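Alginase (Pseudoalteromonas, PDB 4Q8K) probably cleaves alginate by beta-elimination, as a polysaccharide lyase of family 18. Local coordinates at residues A[248-262]-A[273-285]. Residues are numbered along the deposited sequence; the frame is centred on the assembly and turned at random.
With CA (calcium ion), chain B.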
loop_
_atom_site.group_PDB
_atom_site.type_symbol
_atom_site.label_atom_id
_atom_site.label_comp_id
_atom_site.label_asym_id
_atom_site.label_seq_id
_atom_site.Cartn_x
_atom_site.Cartn_y
_atom_site.Cartn_z
ATOM N N PHE A 248 1.059 -9.761 -15.199
ATOM C CA PHE A 248 1.111 -10.447 -13.910
ATOM C C PHE A 248 0.672 -11.906 -14.048
ATOM O O PHE A 248 0.310 -12.342 -15.142
ATOM C CB PHE A 248 0.253 -9.703 -12.871
ATOM C CG PHE A 248 0.519 -8.213 -12.817
ATOM C CD1 PHE A 248 1.794 -7.736 -12.559
ATOM C CD2 PHE A 248 -0.497 -7.295 -13.036
ATOM C CE1 PHE A 248 2.050 -6.381 -12.515
ATOM C CE2 PHE A 248 -0.241 -5.931 -12.995
ATOM C CZ PHE A 248 1.037 -5.472 -12.724
ATOM N N ASN A 249 0.726 -12.656 -12.952
ATOM C CA ASN A 249 0.411 -14.087 -12.981
ATOM C C ASN A 249 -1.032 -14.393 -13.376
ATOM O O ASN A 249 -1.287 -15.392 -14.060
ATOM C CB ASN A 249 0.693 -14.751 -11.631
ATOM C CG ASN A 249 2.165 -14.769 -11.271
ATOM O OD1 ASN A 249 3.009 -14.233 -11.987
ATOM N ND2 ASN A 249 2.474 -15.378 -10.136
ATOM N N ASP A 250 -1.969 -13.563 -12.914
ATOM C CA ASP A 250 -3.376 -13.736 -13.249
ATOM C C ASP A 250 -3.774 -12.720 -14.316
ATOM O O ASP A 250 -4.025 -13.086 -15.466
ATOM C CB ASP A 250 -4.250 -13.597 -11.997
ATOM C CG ASP A 250 -5.715 -13.891 -12.264
ATOM O OD1 ASP A 250 -6.114 -15.074 -12.195
ATOM O OD2 ASP A 250 -6.468 -12.936 -12.525
ATOM N N SER A 251 -3.795 -11.443 -13.937
ATOM C CA SER A 251 -4.097 -10.350 -14.859
ATOM C C SER A 251 -5.486 -10.488 -15.475
ATOM O O SER A 251 -5.738 -9.986 -16.567
ATOM C CB SER A 251 -3.035 -10.250 -15.963
ATOM O OG SER A 251 -1.811 -9.725 -15.466
ATOM N N VAL A 252 -6.383 -11.169 -14.770
ATOM C CA VAL A 252 -7.757 -11.291 -15.231
ATOM C C VAL A 252 -8.685 -10.473 -14.341
ATOM O O VAL A 252 -8.811 -10.741 -13.158
ATOM C CB VAL A 252 -8.222 -12.760 -15.243
ATOM C CG1 VAL A 252 -9.696 -12.838 -15.587
ATOM C CG2 VAL A 252 -7.386 -13.578 -16.233
ATOM N N ALA A 253 -9.349 -9.484 -14.918
ATOM C CA ALA A 253 -10.196 -8.589 -14.134
ATOM C C ALA A 253 -11.340 -9.300 -13.428
ATOM O O ALA A 253 -12.014 -10.152 -14.009
ATOM C CB ALA A 253 -10.742 -7.465 -15.015
ATOM N N ASN A 254 -11.552 -8.948 -12.163
ATOM C CA ASN A 254 -12.801 -9.257 -11.479
ATOM C C ASN A 254 -13.106 -10.752 -11.311
ATOM O O ASN A 254 -14.274 -11.145 -11.324
ATOM C CB ASN A 254 -13.962 -8.571 -12.222
ATOM C CG ASN A 254 -15.195 -8.389 -11.355
ATOM O OD1 ASN A 254 -15.097 -8.172 -10.148
ATOM N ND2 ASN A 254 -16.378 -8.475 -11.976
ATOM N N ASN A 255 -12.072 -11.580 -11.139
ATOM C CA ASN A 255 -12.287 -13.017 -10.956
ATOM C C ASN A 255 -11.954 -13.528 -9.554
ATOM O O ASN A 255 -11.971 -14.733 -9.306
ATOM C CB ASN A 255 -11.539 -13.835 -12.009
ATOM C CG ASN A 255 -10.055 -13.905 -11.743
ATOM O OD1 ASN A 255 -9.529 -13.098 -10.993
ATOM N ND2 ASN A 255 -9.375 -14.875 -12.348
ATOM N N GLY A 256 -11.657 -12.610 -8.636
ATOM C CA GLY A 256 -11.434 -12.981 -7.251
ATOM C C GLY A 256 -10.002 -13.404 -6.971
ATOM O O GLY A 256 -9.626 -13.620 -5.822
ATOM N N ILE A 257 -9.207 -13.540 -8.026
ATOM C CA ILE A 257 -7.794 -13.865 -7.864
ATOM C C ILE A 257 -6.992 -12.577 -7.935
ATOM O O ILE A 257 -6.868 -11.971 -8.992
ATOM C CB ILE A 257 -7.299 -14.848 -8.940
ATOM C CG1 ILE A 257 -8.102 -16.152 -8.870
ATOM C CG2 ILE A 257 -5.805 -15.123 -8.769
ATOM C CD1 ILE A 257 -7.682 -17.184 -9.917
ATOM N N PHE A 258 -6.457 -12.144 -6.800
ATOM C CA PHE A 258 -5.741 -10.885 -6.761
ATOM C C PHE A 258 -4.275 -11.098 -7.101
ATOM O O PHE A 258 -3.634 -11.987 -6.552
ATOM C CB PHE A 258 -5.865 -10.256 -5.372
ATOM C CG PHE A 258 -7.276 -9.962 -4.983
ATOM C CD1 PHE A 258 -8.044 -10.919 -4.342
ATOM C CD2 PHE A 258 -7.852 -8.742 -5.306
ATOM C CE1 PHE A 258 -9.362 -10.652 -3.997
ATOM C CE2 PHE A 258 -9.174 -8.468 -4.970
ATOM C CZ PHE A 258 -9.929 -9.429 -4.315
ATOM N N ASP A 259 -3.769 -10.292 -8.026
ATOM C CA ASP A 259 -2.341 -10.226 -8.284
ATOM C C ASP A 259 -1.688 -9.414 -7.178
ATOM O O ASP A 259 -2.213 -8.380 -6.755
ATOM C CB ASP A 259 -2.081 -9.548 -9.623
ATOM C CG ASP A 259 -2.529 -10.397 -10.793
ATOM O OD1 ASP A 259 -1.968 -11.499 -10.967
ATOM O OD2 ASP A 259 -3.447 -9.975 -11.519
ATOM N N VAL A 260 -0.547 -9.888 -6.700
ATOM C CA VAL A 260 0.237 -9.116 -5.756
ATOM C C VAL A 260 1.518 -8.778 -6.485
ATOM O O VAL A 260 2.235 -9.670 -6.939
ATOM C CB VAL A 260 0.572 -9.911 -4.485
ATOM C CG1 VAL A 260 1.423 -9.060 -3.545
ATOM C CG2 VAL A 260 -0.699 -10.398 -3.804
ATOM N N TYR A 261 1.788 -7.493 -6.642
ATOM C CA TYR A 261 2.931 -7.075 -7.431
ATOM C C TYR A 261 3.491 -5.782 -6.903
ATOM O O TYR A 261 2.869 -5.104 -6.065
ATOM C CB TYR A 261 2.560 -6.927 -8.919
ATOM C CG TYR A 261 1.488 -5.897 -9.229
ATOM C CD1 TYR A 261 1.820 -4.571 -9.499
ATOM C CD2 TYR A 261 0.156 -6.265 -9.288
ATOM C CE1 TYR A 261 0.847 -3.638 -9.806
ATOM C CE2 TYR A 261 -0.834 -5.330 -9.590
ATOM C CZ TYR A 261 -0.477 -4.027 -9.850
ATOM O OH TYR A 261 -1.462 -3.104 -10.143
ATOM N N VAL A 262 4.667 -5.435 -7.402
ATOM C CA VAL A 262 5.316 -4.219 -6.984
ATOM C C VAL A 262 5.674 -3.360 -8.184
ATOM O O VAL A 262 6.020 -3.872 -9.256
ATOM C CB VAL A 262 6.576 -4.533 -6.143
ATOM C CG1 VAL A 262 7.581 -5.336 -6.978
ATOM C CG2 VAL A 262 7.197 -3.245 -5.636
ATOM N N LYS A 273 7.744 -2.892 -13.057
ATOM C CA LYS A 273 6.780 -3.700 -12.328
ATOM C C LYS A 273 7.163 -5.170 -12.324
ATOM O O LYS A 273 7.854 -5.647 -13.238
ATOM C CB LYS A 273 5.379 -3.506 -12.900
ATOM C CG LYS A 273 5.135 -4.177 -14.252
ATOM C CD LYS A 273 3.817 -3.647 -14.831
ATOM C CE LYS A 273 3.125 -4.638 -15.752
ATOM N NZ LYS A 273 1.912 -4.009 -16.381
ATOM N N PHE A 274 6.730 -5.874 -11.285
ATOM C CA PHE A 274 7.144 -7.253 -11.066
ATOM C C PHE A 274 6.085 -8.014 -10.293
ATOM O O PHE A 274 5.671 -7.592 -9.214
ATOM C CB PHE A 274 8.453 -7.268 -10.280
ATOM C CG PHE A 274 9.203 -8.568 -10.368
ATOM C CD1 PHE A 274 8.922 -9.608 -9.497
ATOM C CD2 PHE A 274 10.215 -8.734 -11.302
ATOM C CE1 PHE A 274 9.633 -10.805 -9.565
ATOM C CE2 PHE A 274 10.928 -9.936 -11.377
ATOM C CZ PHE A 274 10.632 -10.971 -10.502
ATOM N N ALA A 275 5.650 -9.146 -10.841
ATOM C CA ALA A 275 4.662 -9.978 -10.169
ATOM C C ALA A 275 5.280 -10.817 -9.048
ATOM O O ALA A 275 6.277 -11.510 -9.258
ATOM C CB ALA A 275 3.931 -10.873 -11.177
ATOM N N LEU A 276 4.667 -10.760 -7.867
ATOM C CA LEU A 276 5.153 -11.515 -6.715
ATOM C C LEU A 276 4.330 -12.771 -6.453
ATOM O O LEU A 276 4.862 -13.804 -6.086
ATOM C CB LEU A 276 5.175 -10.610 -5.472
ATOM C CG LEU A 276 6.093 -9.395 -5.678
ATOM C CD1 LEU A 276 5.834 -8.324 -4.624
ATOM C CD2 LEU A 276 7.575 -9.819 -5.711
ATOM N N GLY A 277 3.019 -12.685 -6.628
ATOM C CA GLY A 277 2.174 -13.838 -6.392
ATOM C C GLY A 277 0.724 -13.546 -6.694
ATOM O O GLY A 277 0.408 -12.501 -7.253
ATOM N N THR A 278 -0.140 -14.491 -6.335
ATOM C CA THR A 278 -1.587 -14.313 -6.400
ATOM C C THR A 278 -2.223 -14.864 -5.130
ATOM O O THR A 278 -1.637 -15.696 -4.442
ATOM C CB THR A 278 -2.209 -15.052 -7.607
ATOM O OG1 THR A 278 -1.903 -16.450 -7.520
ATOM C CG2 THR A 278 -1.688 -14.494 -8.922
ATOM N N MET A 279 -3.430 -14.391 -4.822
ATOM C CA MET A 279 -4.149 -14.851 -3.645
ATOM C C MET A 279 -5.642 -14.698 -3.864
ATOM O O MET A 279 -6.071 -13.905 -4.696
ATOM C CB MET A 279 -3.753 -14.033 -2.409
ATOM C CG MET A 279 -4.105 -12.546 -2.508
ATOM S SD MET A 279 -3.420 -11.571 -1.144
ATOM C CE MET A 279 -4.014 -12.518 0.267
ATOM N N THR A 280 -6.418 -15.462 -3.105
ATOM C CA THR A 280 -7.852 -15.253 -3.055
ATOM C C THR A 280 -8.225 -14.592 -1.726
ATOM O O THR A 280 -7.468 -14.632 -0.749
ATOM C CB THR A 280 -8.651 -16.566 -3.292
ATOM O OG1 THR A 280 -8.319 -17.535 -2.285
ATOM C CG2 THR A 280 -8.335 -17.135 -4.673
ATOM N N SER A 281 -9.383 -13.957 -1.706
ATOM C CA SER A 281 -9.850 -13.266 -0.513
ATOM C C SER A 281 -9.856 -14.195 0.701
ATOM O O SER A 281 -10.396 -15.306 0.649
ATOM C CB SER A 281 -11.252 -12.712 -0.754
ATOM O OG SER A 281 -11.674 -11.939 0.349
ATOM N N GLY A 282 -9.241 -13.744 1.793
ATOM C CA GLY A 282 -9.169 -14.552 2.996
ATOM C C GLY A 282 -7.808 -15.203 3.192
ATOM O O GLY A 282 -7.503 -15.715 4.265
ATOM N N GLU A 283 -6.989 -15.199 2.151
ATOM C CA GLU A 283 -5.663 -15.799 2.250
ATOM C C GLU A 283 -4.658 -14.834 2.870
ATOM O O GLU A 283 -4.940 -13.644 3.010
ATOM C CB GLU A 283 -5.198 -16.306 0.887
ATOM C CG GLU A 283 -5.941 -17.558 0.443
ATOM C CD GLU A 283 -5.361 -18.176 -0.813
ATOM O OE1 GLU A 283 -5.343 -19.423 -0.902
ATOM O OE2 GLU A 283 -4.928 -17.423 -1.711
ATOM N N THR A 284 -3.489 -15.356 3.240
ATOM C CA THR A 284 -2.486 -14.576 3.951
ATOM C C THR A 284 -1.122 -14.799 3.314
ATOM O O THR A 284 -0.832 -15.898 2.845
ATOM C CB THR A 284 -2.417 -14.993 5.439
ATOM O OG1 THR A 284 -3.696 -14.792 6.062
ATOM C CG2 THR A 284 -1.356 -14.191 6.191
ATOM N N PHE A 285 -0.301 -13.751 3.269
ATOM C CA PHE A 285 1.065 -13.887 2.763
ATOM C C PHE A 285 2.023 -13.062 3.609
ATOM O O PHE A 285 1.594 -12.267 4.447
ATOM C CB PHE A 285 1.150 -13.484 1.288
ATOM C CG PHE A 285 0.893 -12.011 1.027
ATOM C CD1 PHE A 285 -0.390 -11.524 0.875
ATOM C CD2 PHE A 285 1.954 -11.124 0.888
ATOM C CE1 PHE A 285 -0.610 -10.174 0.618
ATOM C CE2 PHE A 285 1.744 -9.789 0.630
ATOM C CZ PHE A 285 0.461 -9.305 0.490
HETATM CA CA CA B . -7.795 -11.411 -11.116
HETATM O O HOH W 1 0.690 -11.733 -10.095
HETATM O O HOH W 2 0.443 -17.077 -8.871
HETATM O O HOH W 3 5.230 -15.654 -8.937
HETATM O O HOH W 4 -11.382 -14.222 -3.755
HETATM O O HOH W 5 -6.071 -9.699 -11.726
#
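The methyl CG2 of T278 is the bump that fills the hollow under the calcium loop. It sits 3.6 Å from N249 CB and 3.6 Å from D259 OD1. I257 CG2, on the same face of the sheet and two residues before D259, touches T278 CB. T278 holds CG2 anti to its own carbonyl carbon, which puts the methyl alongside D259, the two side chains pointing the same way. A275 CB is a second bump. It meets N249 OD1 and the edge of the F248 ring. Past it, the extended K273 chain crosses F248 at about a right angle, with CE 3.8 Å from F248 CZ; its NZ goes on to E245 and the carbonyl of S246. The other flank of F248 is filled too, since its ring lies face to face with Y261.

Strands 257-262 and 273-280 form an antiparallel beta hairpin in the alginate lyase domain, whose sequence family belongs to the concanavalin clan. A classic beta bulge interrupts it: L276 N and G277 N both bond to V260 O, at 2.8 and 3.1 Å. On the side of the hairpin turned toward strand 295-300, V260 sends its two methyls to different partners, CG2 to M279 SD and CG1 to F285 CZ (4.2 Å).

D259 ties the loop above T278 to the strand. OD1 takes the D250 N-H and OD2 the S251 N-H, each on a syn lone pair. Water 1 joins OD1 to N249 N and to G277 O across the hairpin. An alanine at D259 would take away both acceptors and would probably let the 249-251 backbone shift, disturbing the nearby calcium ligand D250. The calcium ion is bound by D250 OD2, V252 O, N255 OD1, I257 O, water 5 and D242.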